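Local coordinates for SIR4-interacting protein SIF2 (PDB 1R5M) that antagonizes telomeric silencing in yeast and works as a transcription corepressor within the Set3C complex, at residues S307-G310 and S311-W315. Residues are numbered along the deposited sequence; the frame is centred on the assembly and turned at random.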
ATOM      1  N   SER A 307      -7.034   4.253  11.175  1.00 12.97           N
ATOM      2  CA  SER A 307      -8.161   3.347  11.256  1.00 13.56           C
ATOM      3  C   SER A 307      -9.513   3.921  10.876  1.00 13.66           C
ATOM      4  O   SER A 307      -9.668   5.125  10.670  1.00 13.67           O
ATOM      5  CB  SER A 307      -8.204   2.819  12.699  1.00 14.20           C
ATOM      6  OG  SER A 307      -9.454   2.271  13.065  1.00 15.90           O
ATOM      7  N   MET A 308     -10.490   3.028  10.777  1.00 14.90           N
ATOM      8  CA  MET A 308     -11.846   3.433  10.462  1.00 15.24           C
ATOM      9  C   MET A 308     -12.394   4.236  11.640  1.00 15.31           C
ATOM     10  O   MET A 308     -13.447   4.865  11.527  1.00 16.09           O
ATOM     11  CB  MET A 308     -12.720   2.206  10.198  1.00 16.09           C
ATOM     12  CG  MET A 308     -12.480   1.558   8.844  1.00 18.97           C
ATOM     13  SD  MET A 308     -12.987   2.613   7.462  1.00 21.77           S
ATOM     14  CE  MET A 308     -14.762   2.311   7.422  1.00 21.55           C
ATOM     15  N   ASP A 309     -11.682   4.219  12.766  1.00 14.55           N
ATOM     16  CA  ASP A 309     -12.120   4.980  13.933  1.00 15.36           C
ATOM     17  C   ASP A 309     -11.752   6.457  13.800  1.00 15.66           C
ATOM     18  O   ASP A 309     -11.988   7.251  14.713  1.00 17.73           O
ATOM     19  CB  ASP A 309     -11.547   4.401  15.245  1.00 14.87           C
ATOM     20  CG  ASP A 309     -10.027   4.497  15.343  1.00 16.19           C
ATOM     21  OD1 ASP A 309      -9.398   5.260  14.583  1.00 14.71           O
ATOM     22  OD2 ASP A 309      -9.459   3.804  16.216  1.00 16.57           O
ATOM     23  N   GLY A 310     -11.171   6.815  12.656  1.00 14.04           N
ATOM     24  CA  GLY A 310     -10.802   8.197  12.400  1.00 13.88           C
ATOM     25  C   GLY A 310      -9.532   8.716  13.047  1.00 14.52           C
ATOM     26  O   GLY A 310      -9.262   9.917  13.004  1.00 14.56           O
ATOM     27  N   SER A 311      -8.733   7.827  13.628  1.00 13.69           N
ATOM     28  CA  SER A 311      -7.505   8.258  14.284  1.00 13.28           C
ATOM     29  C   SER A 311      -6.224   7.780  13.620  1.00 12.85           C
ATOM     30  O   SER A 311      -6.205   6.778  12.901  1.00 13.09           O
ATOM     31  CB  SER A 311      -7.491   7.799  15.748  1.00 13.98           C
ATOM     32  OG  SER A 311      -7.296   6.397  15.848  1.00 15.07           O
ATOM     33  N   VAL A 312      -5.162   8.536  13.868  1.00 12.82           N
ATOM     34  CA  VAL A 312      -3.828   8.232  13.380  1.00 11.66           C
ATOM     35  C   VAL A 312      -3.035   8.080  14.668  1.00 12.29           C
ATOM     36  O   VAL A 312      -3.059   8.969  15.524  1.00 12.33           O
ATOM     37  CB  VAL A 312      -3.240   9.391  12.553  1.00 11.60           C
ATOM     38  CG1 VAL A 312      -1.820   9.055  12.127  1.00 12.96           C
ATOM     39  CG2 VAL A 312      -4.107   9.650  11.331  1.00 13.77           C
ATOM     40  N   ARG A 313      -2.352   6.951  14.822  1.00 11.18           N
ATOM     41  CA  ARG A 313      -1.592   6.706  16.036  1.00 11.31           C
ATOM     42  C   ARG A 313      -0.146   6.333  15.763  1.00 10.47           C
ATOM     43  O   ARG A 313       0.138   5.484  14.917  1.00 11.28           O
ATOM     44  CB  ARG A 313      -2.274   5.606  16.854  1.00 11.68           C
ATOM     45  CG  ARG A 313      -3.688   5.985  17.285  1.00 12.92           C
ATOM     46  CD  ARG A 313      -4.425   4.851  17.975  1.00 14.45           C
ATOM     47  NE  ARG A 313      -5.831   5.196  18.175  1.00 15.90           N
ATOM     48  CZ  ARG A 313      -6.384   5.441  19.356  1.00 19.92           C
ATOM     49  NH1 ARG A 313      -5.653   5.373  20.463  1.00 20.02           N
ATOM     50  NH2 ARG A 313      -7.668   5.765  19.431  1.00 23.68           N
ATOM     51  N   LEU A 314       0.758   6.992  16.481  1.00 10.05           N
ATOM     52  CA  LEU A 314       2.195   6.750  16.361  1.00  9.95           C
ATOM     53  C   LEU A 314       2.604   5.983  17.612  1.00 11.38           C
ATOM     54  O   LEU A 314       2.356   6.432  18.738  1.00 11.34           O
ATOM     55  CB  LEU A 314       2.953   8.079  16.277  1.00 11.30           C
ATOM     56  CG  LEU A 314       4.477   7.990  16.167  1.00 11.23           C
ATOM     57  CD1 LEU A 314       4.870   7.370  14.831  1.00 12.64           C
ATOM     58  CD2 LEU A 314       5.072   9.384  16.296  1.00 12.94           C
ATOM     59  N   TRP A 315       3.235   4.831  17.410  1.00 10.52           N
ATOM     60  CA  TRP A 315       3.629   3.959  18.510  1.00 10.70           C
ATOM     61  C   TRP A 315       5.139   3.829  18.665  1.00 10.72           C
ATOM     62  O   TRP A 315       5.870   3.816  17.680  1.00 11.56           O
ATOM     63  CB  TRP A 315       3.035   2.563  18.295  1.00  9.90           C
ATOM     64  CG  TRP A 315       1.591   2.547  17.839  1.00  9.70           C
ATOM     65  CD1 TRP A 315       1.128   2.671  16.557  1.00  9.74           C
ATOM     66  CD2 TRP A 315       0.438   2.355  18.663  1.00 10.16           C
ATOM     67  NE1 TRP A 315      -0.247   2.558  16.534  1.00  9.47           N
ATOM     68  CE2 TRP A 315      -0.692   2.364  17.815  1.00 10.81           C
ATOM     69  CE3 TRP A 315       0.250   2.174  20.041  1.00 11.03           C
ATOM     70  CZ2 TRP A 315      -1.993   2.195  18.301  1.00 11.91           C
ATOM     71  CZ3 TRP A 315      -1.042   2.009  20.521  1.00 11.08           C
ATOM     72  CH2 TRP A 315      -2.145   2.020  19.654  1.00 13.30           C
TER
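The tight turn between strands 302-307 and 311-316 of the sixth WD repeat, in a blade of the beta-propeller, is held by Asp309, the turn aspartate of the WD40 structural tetrad, gripping Ser311 beyond the bend. Ser307 to Gly310 form a type I turn, and Gly310 takes the positive phi that glycine adopts most easily before the chain enters the second strand. The hairpin closes as Ser307 N bonds to Ser311 O at 3.2 Å. Asp309 CG sits between the backbone N and the carbonyl carbon (chi1 65°), which turns the carboxylate toward Ser311; OD1 accepts two bonds from one face of its plane: Ser311 N at 2.8 Å, nearly along the C-O axis, and Ser311 OG at 2.7 Å on the syn side, 33° out of plane. The other oxygen, OD2, accepts from Ser289 N and His288 ND1; His288, Asp309, Ser305 and Trp315, whose NE1 bonds to Ser305 OG, make up the tetrad. Were Asp309 cut back to alanine, Ser311 N and OG would probably lose their shared acceptor OD1, and His288 ND1 and Ser289 N their bonds to OD2, untying turn from strand and loop. Serine suits position 311 because its small hydroxyl can give one bond and receive another. The extended Arg313 chain brings its guanidinium close to the carboxylate without forming a salt bridge; instead, Arg313 NE donates to Ser311 OG at 3.0 Å, tilted 20° from the guanidinium plane.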